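PDB 5IXP: extracellular solute-binding protein family 1 from Kribbella flavida, which probably captures a solute outside the cell and hands it to an ABC transporter, as other extracellular solute-binding proteins do. Local coordinates for residues T224-R228 / T229-A233; G239-L242 / G243-A246; V205-E209 / D210-A214; N331-V335 / G336-V340. All blocks are in the same frame, centred on the assembly; numbering follows the deposited sequence.

Contact 1: residues T224-R228 / T229-A233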
loop_
_atom_site.group_PDB
_atom_site.type_symbol
_atom_site.label_atom_id
_atom_site.label_comp_id
_atom_site.label_asym_id
_atom_site.label_seq_id
_atom_site.Cartn_x
_atom_site.Cartn_y
_atom_site.Cartn_z
ATOM N N THR A 224 4.650 17.461 -5.994
ATOM C CA THR A 224 5.048 17.988 -4.691
ATOM C C THR A 224 4.673 19.460 -4.552
ATOM O O THR A 224 4.051 19.863 -3.562
ATOM C CB THR A 224 6.552 17.793 -4.495
ATOM O OG1 THR A 224 6.855 16.404 -4.614
ATOM C CG2 THR A 224 6.988 18.279 -3.127
ATOM N N LYS A 225 5.042 20.280 -5.541
ATOM C CA LYS A 225 4.740 21.707 -5.460
ATOM C C LYS A 225 3.238 21.964 -5.451
ATOM O O LYS A 225 2.780 22.940 -4.850
ATOM C CB LYS A 225 5.389 22.456 -6.625
ATOM C CG LYS A 225 6.911 22.296 -6.723
ATOM C CD LYS A 225 7.559 22.058 -5.361
ATOM C CE LYS A 225 8.837 21.225 -5.488
ATOM N NZ LYS A 225 9.776 21.448 -4.344
ATOM N N ALA A 226 2.455 21.094 -6.089
ATOM C CA ALA A 226 1.024 21.349 -6.212
ATOM C C ALA A 226 0.298 21.296 -4.874
ATOM O O ALA A 226 -0.839 21.782 -4.781
ATOM C CB ALA A 226 0.404 20.357 -7.185
ATOM N N PHE A 227 0.923 20.737 -3.832
ATOM C CA PHE A 227 0.288 20.760 -2.519
ATOM C C PHE A 227 0.187 22.163 -1.941
ATOM O O PHE A 227 -0.563 22.365 -0.978
ATOM C CB PHE A 227 1.031 19.837 -1.548
ATOM C CG PHE A 227 0.713 18.377 -1.746
ATOM C CD1 PHE A 227 -0.393 17.806 -1.122
ATOM C CD2 PHE A 227 1.504 17.580 -2.574
ATOM C CE1 PHE A 227 -0.703 16.457 -1.310
ATOM C CE2 PHE A 227 1.206 16.224 -2.766
ATOM C CZ PHE A 227 0.102 15.664 -2.129
ATOM N N ARG A 228 0.909 23.135 -2.502
ATOM C CA ARG A 228 0.812 24.522 -2.071
ATOM C C ARG A 228 -0.114 25.338 -2.965
ATOM O O ARG A 228 0.011 26.563 -3.025
ATOM C CB ARG A 228 2.205 25.155 -2.010
ATOM C CG ARG A 228 3.010 24.770 -0.763
ATOM C CD ARG A 228 4.313 24.073 -1.115
ATOM N NE ARG A 228 4.979 24.668 -2.272
ATOM C CZ ARG A 228 6.237 24.414 -2.640
ATOM N NH1 ARG A 228 6.979 23.548 -1.955
ATOM N NH2 ARG A 228 6.754 25.009 -3.713
ATOM N N THR A 229 -1.031 24.673 -3.668
ATOM C CA THR A 229 -1.973 25.298 -4.586
ATOM C C THR A 229 -3.341 24.654 -4.383
ATOM O O THR A 229 -3.503 23.720 -3.588
ATOM C CB THR A 229 -1.561 25.116 -6.052
ATOM O OG1 THR A 229 -1.816 23.756 -6.439
ATOM C CG2 THR A 229 -0.078 25.436 -6.263
ATOM N N ASP A 230 -4.331 25.135 -5.142
ATOM C CA ASP A 230 -5.660 24.537 -5.149
ATOM C C ASP A 230 -5.818 23.472 -6.233
ATOM O O ASP A 230 -6.939 23.239 -6.696
ATOM C CB ASP A 230 -6.723 25.626 -5.318
ATOM C CG ASP A 230 -6.728 26.624 -4.172
ATOM O OD1 ASP A 230 -6.135 26.322 -3.109
ATOM O OD2 ASP A 230 -7.333 27.708 -4.334
ATOM N N ALA A 231 -4.728 22.804 -6.630
ATOM C CA ALA A 231 -4.756 21.953 -7.819
ATOM C C ALA A 231 -5.714 20.768 -7.678
ATOM O O ALA A 231 -6.373 20.389 -8.656
ATOM C CB ALA A 231 -3.353 21.451 -8.146
ATOM N N PHE A 232 -5.786 20.143 -6.499
ATOM C CA PHE A 232 -6.689 19.001 -6.344
ATOM C C PHE A 232 -7.280 18.970 -4.939
ATOM O O PHE A 232 -6.657 19.427 -3.976
ATOM C CB PHE A 232 -5.994 17.660 -6.660
ATOM C CG PHE A 232 -4.694 17.458 -5.935
ATOM C CD1 PHE A 232 -4.665 16.867 -4.682
ATOM C CD2 PHE A 232 -3.493 17.849 -6.516
ATOM C CE1 PHE A 232 -3.450 16.674 -4.014
ATOM C CE2 PHE A 232 -2.282 17.665 -5.851
ATOM C CZ PHE A 232 -2.264 17.075 -4.597
ATOM N N ALA A 233 -8.487 18.394 -4.830
ATOM C CA ALA A 233 -9.280 18.478 -3.608
ATOM C C ALA A 233 -9.364 17.186 -2.805
ATOM O O ALA A 233 -9.766 17.246 -1.636
ATOM C CB ALA A 233 -10.715 18.935 -3.928
HETATM O O HOH W 1 -3.582 20.814 -4.489
#

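Contact 2: residues G239-L242 / G243-A246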
loop_
_atom_site.group_PDB
_atom_site.type_symbol
_atom_site.label_atom_id
_atom_site.label_comp_id
_atom_site.label_asym_id
_atom_site.label_seq_id
_atom_site.Cartn_x
_atom_site.Cartn_y
_atom_site.Cartn_z
ATOM N N GLY A 239 -2.802 5.639 5.654
ATOM C CA GLY A 239 -2.399 6.337 6.866
ATOM C C GLY A 239 -1.035 6.993 6.763
ATOM O O GLY A 239 -0.851 8.133 7.196
ATOM N N TRP A 240 -0.058 6.293 6.171
ATOM C CA TRP A 240 1.302 6.824 6.130
ATOM C C TRP A 240 1.444 8.027 5.202
ATOM O O TRP A 240 2.463 8.724 5.271
ATOM C CB TRP A 240 2.305 5.731 5.717
ATOM C CG TRP A 240 2.018 5.049 4.385
ATOM C CD1 TRP A 240 1.394 3.845 4.198
ATOM C CD2 TRP A 240 2.367 5.523 3.081
ATOM N NE1 TRP A 240 1.326 3.542 2.855
ATOM C CE2 TRP A 240 1.917 4.556 2.148
ATOM C CE3 TRP A 240 3.012 6.668 2.605
ATOM C CZ2 TRP A 240 2.085 4.710 0.768
ATOM C CZ3 TRP A 240 3.177 6.816 1.231
ATOM C CH2 TRP A 240 2.717 5.840 0.333
ATOM N N LEU A 241 0.466 8.286 4.336
ATOM C CA LEU A 241 0.569 9.428 3.435
ATOM C C LEU A 241 0.232 10.751 4.119
ATOM O O LEU A 241 0.621 11.809 3.609
ATOM C CB LEU A 241 -0.338 9.215 2.217
ATOM C CG LEU A 241 -0.170 10.177 1.037
ATOM C CD1 LEU A 241 1.200 10.002 0.393
ATOM C CD2 LEU A 241 -1.281 9.976 0.018
ATOM N N LEU A 242 -0.463 10.717 5.262
ATOM C CA LEU A 242 -0.822 11.956 5.955
ATOM C C LEU A 242 0.402 12.833 6.198
ATOM O O LEU A 242 0.365 14.052 5.977
ATOM C CB LEU A 242 -1.520 11.643 7.283
ATOM C CG LEU A 242 -2.852 10.909 7.161
ATOM C CD1 LEU A 242 -3.388 10.524 8.539
ATOM C CD2 LEU A 242 -3.830 11.789 6.444
ATOM N N GLY A 243 1.503 12.226 6.651
ATOM C CA GLY A 243 2.707 12.996 6.906
ATOM C C GLY A 243 3.329 13.565 5.649
ATOM O O GLY A 243 3.933 14.639 5.685
ATOM N N VAL A 244 3.217 12.847 4.531
ATOM C CA VAL A 244 3.705 13.366 3.258
ATOM C C VAL A 244 2.912 14.604 2.855
ATOM O O VAL A 244 3.483 15.623 2.443
ATOM C CB VAL A 244 3.633 12.274 2.178
ATOM C CG1 VAL A 244 3.971 12.842 0.813
ATOM C CG2 VAL A 244 4.560 11.119 2.532
ATOM N N ILE A 245 1.583 14.530 2.973
ATOM C CA ILE A 245 0.728 15.657 2.601
ATOM C C ILE A 245 1.062 16.865 3.460
ATOM O O ILE A 245 1.236 17.983 2.956
ATOM C CB ILE A 245 -0.760 15.270 2.731
ATOM C CG1 ILE A 245 -1.129 14.208 1.693
ATOM C CG2 ILE A 245 -1.666 16.505 2.592
ATOM C CD1 ILE A 245 -2.489 13.565 1.910
ATOM N N ALA A 246 1.165 16.652 4.774
ATOM C CA ALA A 246 1.412 17.761 5.684
ATOM C C ALA A 246 2.770 18.396 5.417
ATOM O O ALA A 246 2.903 19.622 5.465
ATOM C CB ALA A 246 1.301 17.290 7.133
HETATM O O HOH W 2 1.238 9.659 8.199
#

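Contact 3: residues V205-E209 / D210-A214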
loop_
_atom_site.group_PDB
_atom_site.type_symbol
_atom_site.label_atom_id
_atom_site.label_comp_id
_atom_site.label_asym_id
_atom_site.label_seq_id
_atom_site.Cartn_x
_atom_site.Cartn_y
_atom_site.Cartn_z
ATOM N N VAL A 205 -11.026 7.116 -17.343
ATOM C CA VAL A 205 -10.861 7.952 -18.529
ATOM C C VAL A 205 -11.994 8.969 -18.622
ATOM O O VAL A 205 -11.764 10.154 -18.897
ATOM C CB VAL A 205 -10.768 7.082 -19.796
ATOM C CG1 VAL A 205 -10.897 7.943 -21.042
ATOM C CG2 VAL A 205 -9.440 6.317 -19.810
ATOM N N ALA A 206 -13.229 8.538 -18.359
ATOM C CA ALA A 206 -14.341 9.483 -18.400
ATOM C C ALA A 206 -14.149 10.593 -17.373
ATOM O O ALA A 206 -14.454 11.759 -17.644
ATOM C CB ALA A 206 -15.667 8.756 -18.184
ATOM N N ALA A 207 -13.621 10.251 -16.192
ATOM C CA ALA A 207 -13.321 11.272 -15.193
ATOM C C ALA A 207 -12.289 12.271 -15.712
ATOM O O ALA A 207 -12.428 13.483 -15.490
ATOM C CB ALA A 207 -12.830 10.613 -13.899
ATOM N N THR A 208 -11.241 11.789 -16.396
ATOM C CA THR A 208 -10.255 12.718 -16.948
ATOM C C THR A 208 -10.887 13.605 -18.011
ATOM O O THR A 208 -10.580 14.798 -18.096
ATOM C CB THR A 208 -9.040 11.980 -17.533
ATOM O OG1 THR A 208 -9.409 11.246 -18.715
ATOM C CG2 THR A 208 -8.411 11.039 -16.507
ATOM N N GLU A 209 -11.779 13.043 -18.825
ATOM C CA GLU A 209 -12.466 13.864 -19.818
ATOM C C GLU A 209 -13.368 14.899 -19.160
ATOM O O GLU A 209 -13.655 15.944 -19.757
ATOM C CB GLU A 209 -13.269 12.980 -20.766
ATOM C CG GLU A 209 -12.402 12.105 -21.638
ATOM C CD GLU A 209 -13.198 11.074 -22.400
ATOM O OE1 GLU A 209 -14.391 10.876 -22.070
ATOM O OE2 GLU A 209 -12.628 10.465 -23.331
ATOM N N ASP A 210 -13.827 14.635 -17.945
ATOM C CA ASP A 210 -14.643 15.586 -17.209
ATOM C C ASP A 210 -13.807 16.566 -16.394
ATOM O O ASP A 210 -14.372 17.340 -15.616
ATOM C CB ASP A 210 -15.628 14.843 -16.302
ATOM C CG ASP A 210 -16.636 14.017 -17.089
ATOM O OD1 ASP A 210 -16.927 14.388 -18.247
ATOM O OD2 ASP A 210 -17.139 13.002 -16.554
ATOM N N GLY A 211 -12.484 16.560 -16.564
ATOM C CA GLY A 211 -11.631 17.513 -15.882
ATOM C C GLY A 211 -11.343 17.185 -14.438
ATOM O O GLY A 211 -10.906 18.062 -13.686
ATOM N N LEU A 212 -11.563 15.941 -14.019
ATOM C CA LEU A 212 -11.428 15.601 -12.607
ATOM C C LEU A 212 -9.986 15.372 -12.179
ATOM O O LEU A 212 -9.722 15.337 -10.974
ATOM C CB LEU A 212 -12.265 14.361 -12.287
ATOM C CG LEU A 212 -13.720 14.587 -11.842
ATOM C CD1 LEU A 212 -14.413 15.701 -12.580
ATOM C CD2 LEU A 212 -14.530 13.303 -11.909
ATOM N N SER A 213 -9.052 15.235 -13.118
ATOM C CA SER A 213 -7.667 14.922 -12.793
ATOM C C SER A 213 -6.787 16.159 -12.890
ATOM O O SER A 213 -6.894 16.937 -13.839
ATOM C CB SER A 213 -7.105 13.846 -13.726
ATOM O OG SER A 213 -5.720 13.649 -13.472
ATOM N N ALA A 214 -5.898 16.319 -11.917
ATOM C CA ALA A 214 -4.873 17.350 -12.006
ATOM C C ALA A 214 -3.706 16.942 -12.897
ATOM O O ALA A 214 -2.849 17.784 -13.182
ATOM C CB ALA A 214 -4.365 17.708 -10.608
HETATM O O HOH W 3 -8.772 15.867 -16.039
#

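Contact 4: residues N331-V335 / G336-V340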
loop_
_atom_site.group_PDB
_atom_site.type_symbol
_atom_site.label_atom_id
_atom_site.label_comp_id
_atom_site.label_asym_id
_atom_site.label_seq_id
_atom_site.Cartn_x
_atom_site.Cartn_y
_atom_site.Cartn_z
ATOM N N ASN A 331 -7.150 18.643 10.958
ATOM C CA ASN A 331 -8.334 19.105 11.692
ATOM C C ASN A 331 -8.610 18.234 12.918
ATOM O O ASN A 331 -9.759 17.946 13.257
ATOM C CB ASN A 331 -9.562 19.160 10.770
ATOM C CG ASN A 331 -10.735 19.910 11.396
ATOM O OD1 ASN A 331 -10.544 20.891 12.110
ATOM N ND2 ASN A 331 -11.950 19.440 11.139
ATOM N N ASN A 332 -7.538 17.800 13.589
ATOM C CA ASN A 332 -7.654 16.973 14.792
ATOM C C ASN A 332 -8.453 15.704 14.517
ATOM O O ASN A 332 -9.231 15.253 15.357
ATOM C CB ASN A 332 -8.282 17.751 15.950
ATOM C CG ASN A 332 -7.352 18.782 16.523
ATOM O OD1 ASN A 332 -6.212 18.479 16.866
ATOM N ND2 ASN A 332 -7.830 20.011 16.632
ATOM N N ALA A 333 -8.274 15.129 13.333
ATOM C CA ALA A 333 -9.024 13.934 12.989
ATOM C C ALA A 333 -8.626 12.785 13.912
ATOM O O ALA A 333 -7.451 12.655 14.273
ATOM C CB ALA A 333 -8.788 13.537 11.530
ATOM N N PRO A 334 -9.581 11.943 14.318
ATOM C CA PRO A 334 -9.266 10.763 15.152
ATOM C C PRO A 334 -8.693 9.633 14.302
ATOM O O PRO A 334 -9.319 8.593 14.067
ATOM C CB PRO A 334 -10.629 10.425 15.761
ATOM C CG PRO A 334 -11.609 10.829 14.662
ATOM C CD PRO A 334 -11.022 12.053 14.018
ATOM N N VAL A 335 -7.467 9.841 13.810
ATOM C CA VAL A 335 -6.921 8.945 12.785
ATOM C C VAL A 335 -6.685 7.541 13.330
ATOM O O VAL A 335 -6.732 6.564 12.573
ATOM C CB VAL A 335 -5.629 9.528 12.179
ATOM C CG1 VAL A 335 -5.937 10.799 11.400
ATOM C CG2 VAL A 335 -4.584 9.798 13.278
ATOM N N GLY A 336 -6.425 7.403 14.633
ATOM C CA GLY A 336 -6.287 6.070 15.197
ATOM C C GLY A 336 -7.540 5.243 14.993
ATOM O O GLY A 336 -7.487 4.113 14.496
ATOM N N LYS A 337 -8.692 5.817 15.334
ATOM C CA LYS A 337 -9.944 5.093 15.157
ATOM C C LYS A 337 -10.301 4.966 13.682
ATOM O O LYS A 337 -10.791 3.918 13.244
ATOM C CB LYS A 337 -11.058 5.792 15.931
ATOM C CG LYS A 337 -10.882 5.719 17.438
ATOM C CD LYS A 337 -11.925 6.549 18.140
ATOM C CE LYS A 337 -11.823 6.397 19.645
ATOM N NZ LYS A 337 -12.837 7.258 20.299
ATOM N N ILE A 338 -10.048 6.015 12.897
ATOM C CA ILE A 338 -10.397 5.970 11.481
ATOM C C ILE A 338 -9.633 4.849 10.787
ATOM O O ILE A 338 -10.215 4.018 10.082
ATOM C CB ILE A 338 -10.129 7.332 10.817
ATOM C CG1 ILE A 338 -11.172 8.364 11.271
ATOM C CG2 ILE A 338 -10.133 7.191 9.295
ATOM C CD1 ILE A 338 -10.742 9.808 11.033
ATOM N N PHE A 339 -8.320 4.781 11.000
ATOM C CA PHE A 339 -7.564 3.804 10.229
ATOM C C PHE A 339 -7.691 2.387 10.777
ATOM O O PHE A 339 -7.474 1.430 10.021
ATOM C CB PHE A 339 -6.115 4.276 10.095
ATOM C CG PHE A 339 -5.985 5.414 9.131
ATOM C CD1 PHE A 339 -6.067 5.182 7.762
ATOM C CD2 PHE A 339 -5.874 6.721 9.579
ATOM C CE1 PHE A 339 -5.990 6.233 6.858
ATOM C CE2 PHE A 339 -5.804 7.762 8.683
ATOM C CZ PHE A 339 -5.860 7.516 7.321
ATOM N N VAL A 340 -8.105 2.217 12.036
ATOM C CA VAL A 340 -8.565 0.898 12.473
ATOM C C VAL A 340 -9.759 0.463 11.633
ATOM O O VAL A 340 -9.788 -0.647 11.085
ATOM C CB VAL A 340 -8.901 0.902 13.975
ATOM C CG1 VAL A 340 -9.713 -0.334 14.339
ATOM C CG2 VAL A 340 -7.623 0.957 14.796
#

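Contact 1: residues T224-R228 / T229-A233
Thr229 doubles back on Ala226 through polar bonds that converge on one carbonyl. Thr229 OG1 donates to Ala226 O at 2.8 Å, while Thr229 N reaches the same oxygen at 3.1 Å, the bond that closes the type I beta turn from Ala226 to Thr229. A chi1 of 74° sets OG1 between the backbone N and the carbonyl carbon of Thr229; from there it also accepts from Ala231 N at 3.1 Å, forming an ST turn. Water 1 accepts from Phe232 N and lies 2.9 Å from Ala226 O, to which it can donate; it sits over one face of the Phe232 ring.

The aromatic part is a T-shaped stack. Phe232 presents its edge to a face of Phe227, the planes standing at 86° and the centroids 5.1 Å apart; Phe232 CZ lies 3.7 Å from Phe227 CE1. Apolar packing completes the corner: Ala226 CB meets Ala231 CB and Phe232 CE2, each at 4.0 Å.

Asp230 makes a salt bridge to Arg121 in strand 108-121. Helix 241-249 packs against Phe227 through Ile245, Asn248 and Ala249, and the whole corner carries the chain from helix 221-226 into strand 232-238.

Contact 2: residues G239-L242 / G243-A246
Leu241 O and Leu242 O accept from Ile245 N and Ala246 N four residues on, both at 3.0 Å with N-H...O angles of 164°, which is the spacing of an alpha helix in its first turn. Before them, water 2 donates to Gly239 O and accepts from Gly243 N at 3.0 Å, bridging two backbone groups at the opening of the helix.

Leu241 carries the side-chain contact. Its CG stands opposite the backbone N (chi1 -169°), and the CD1 branch then runs toward Val244, crossing it obliquely with CD1 3.8 Å from Val244 CB. Toward Ile245 the two side chains meet at about a right angle, Leu241 CG being 4.2 Å from Ile245 CG1. The same Ile245 CG1 comes within 3.5 Å of Leu241 O, so aliphatic carbon lies beside the helix bond as well as beside the leucine. Trp240 turns one indole face to Leu241 CB, which sits toward the rim of the ring, and its NE1 is bonded to Trp270 O; the two tryptophan rings also meet edge to face.

On strand 232-238, Leu241 packs on Met235, and Leu242 and Ile245 pack on Cys237, which is disulfide-bonded to Cys119. The arrangement is typical of the first turn of a helix that follows a strand of the sheet, with i to i+3 and i to i+4 side-chain packing.

Contact 3: residues V205-E209 / D210-A214
A Schellman motif ends helix 195-209, and Ala207, Thr208, Gly211 and Leu212 supply its defining bonds. Leu212 N returns to Ala207 O at 3.0 Å with an N-H...O angle of 162°, and inside that loop Gly211 N donates to Thr208 O at 3.0 Å. Gly211 is the C-prime residue, its positive phi of 79° reversing the chain. Asp210 N, just past the helix, still donates to Ala206 O, and weakly to Ala207 O as well.

The apolar partner of these bonds is the contact of Ala207 CB with Leu212 CD2 at 3.8 Å, while Leu212 CB lies 3.3 Å from Ala207 O. Leu212 thus packs its side chain on Ala207 while its amide closes the loop. Beside it, the methyl CG2 of Thr208 meets Ser213 CB at 4.2 Å. A chi1 of 68° turns the other branch, OG1, back along the helix, where it donates to Val205 O at 2.6 Å in the carbonyl plane, on a lone pair; that oxygen also receives Glu209 N. Water 3 links Thr208 O to Ser213 N. With an alanine in place of Thr208, Val205 O would probably keep only its Glu209 bond of these two, and a gap would be likely to open beside Ser213 CB.

Ser213 OG bonds to Lys215 N and Asp371, while Leu212 packs on Arg152 and Lys155 of helix 144-157. The pairing of a six-residue backbone closure with a hydrophobic contact across it is characteristic of the Schellman C-cap.

Contact 4: residues N331-V335 / G336-V340
Val335 and Phe339 form the close-packed side of this helix start, their side chains lying alongside each other and pointing the same way. Val335 CB sits in the plane of the Phe339 ring at its edge, 3.8 Å from CD2, and Val335 O is 3.1 Å from that same CD2. Phe339 CG lies opposite its own carbonyl carbon (chi1 -74°), which carries the ring back toward Val335; Ile338 CG2 stands over one face, toward the rim. Phe339 N donates to Val335 O at 2.9 Å. On a second flank Ile338 CD1 touches Pro334 CD at 3.7 Å and Ala333 CB at 4.2 Å, and Ile338 N bonds to Pro334 O at 2.9 Å. An alanine at Phe339 would probably open a gap beside Val335, leaving the valine without its flat neighbour.

The solvent side is looser. Lys337 is exposed: its CB approaches Pro334 O no closer than 3.8 Å, and its extended chain leads away. Pro334, at the N-cap and the centre of an inverse gamma turn, is partly exposed.

Val259 of strand 257-260 packs on Ala333, Val335 and Ile338. Proline has no amide hydrogen to give, but its carbonyl can accept, so the chemistry implies a helix start held by straight backbone bonds and hydrocarbon packing, with the one charged side chain turned outward.

The contacts touch in a chain, 3 to 1 to 2 to 4. The centre of contact 2 lies about 14 Å from that of contact 1 and about 13 Å from that of contact 4, and it touches both: Ile245 CG1 is 3.8 Å from Phe227 CE1, and Leu242 CD1 is 3.7 Å from Phe339 CE2. Contact 3 joins only contact 1, where Ala214 CB meets Ala231 O at 3.9 Å; its nearest atoms to contact 4 are about 20 Å away. Bound formic acid, probably from the crystallisation liquor, lies about 4 Å from the side chain of Leu242 and about 4 Å from that of Val335; it may mark a pocket here, but identifies no solute site.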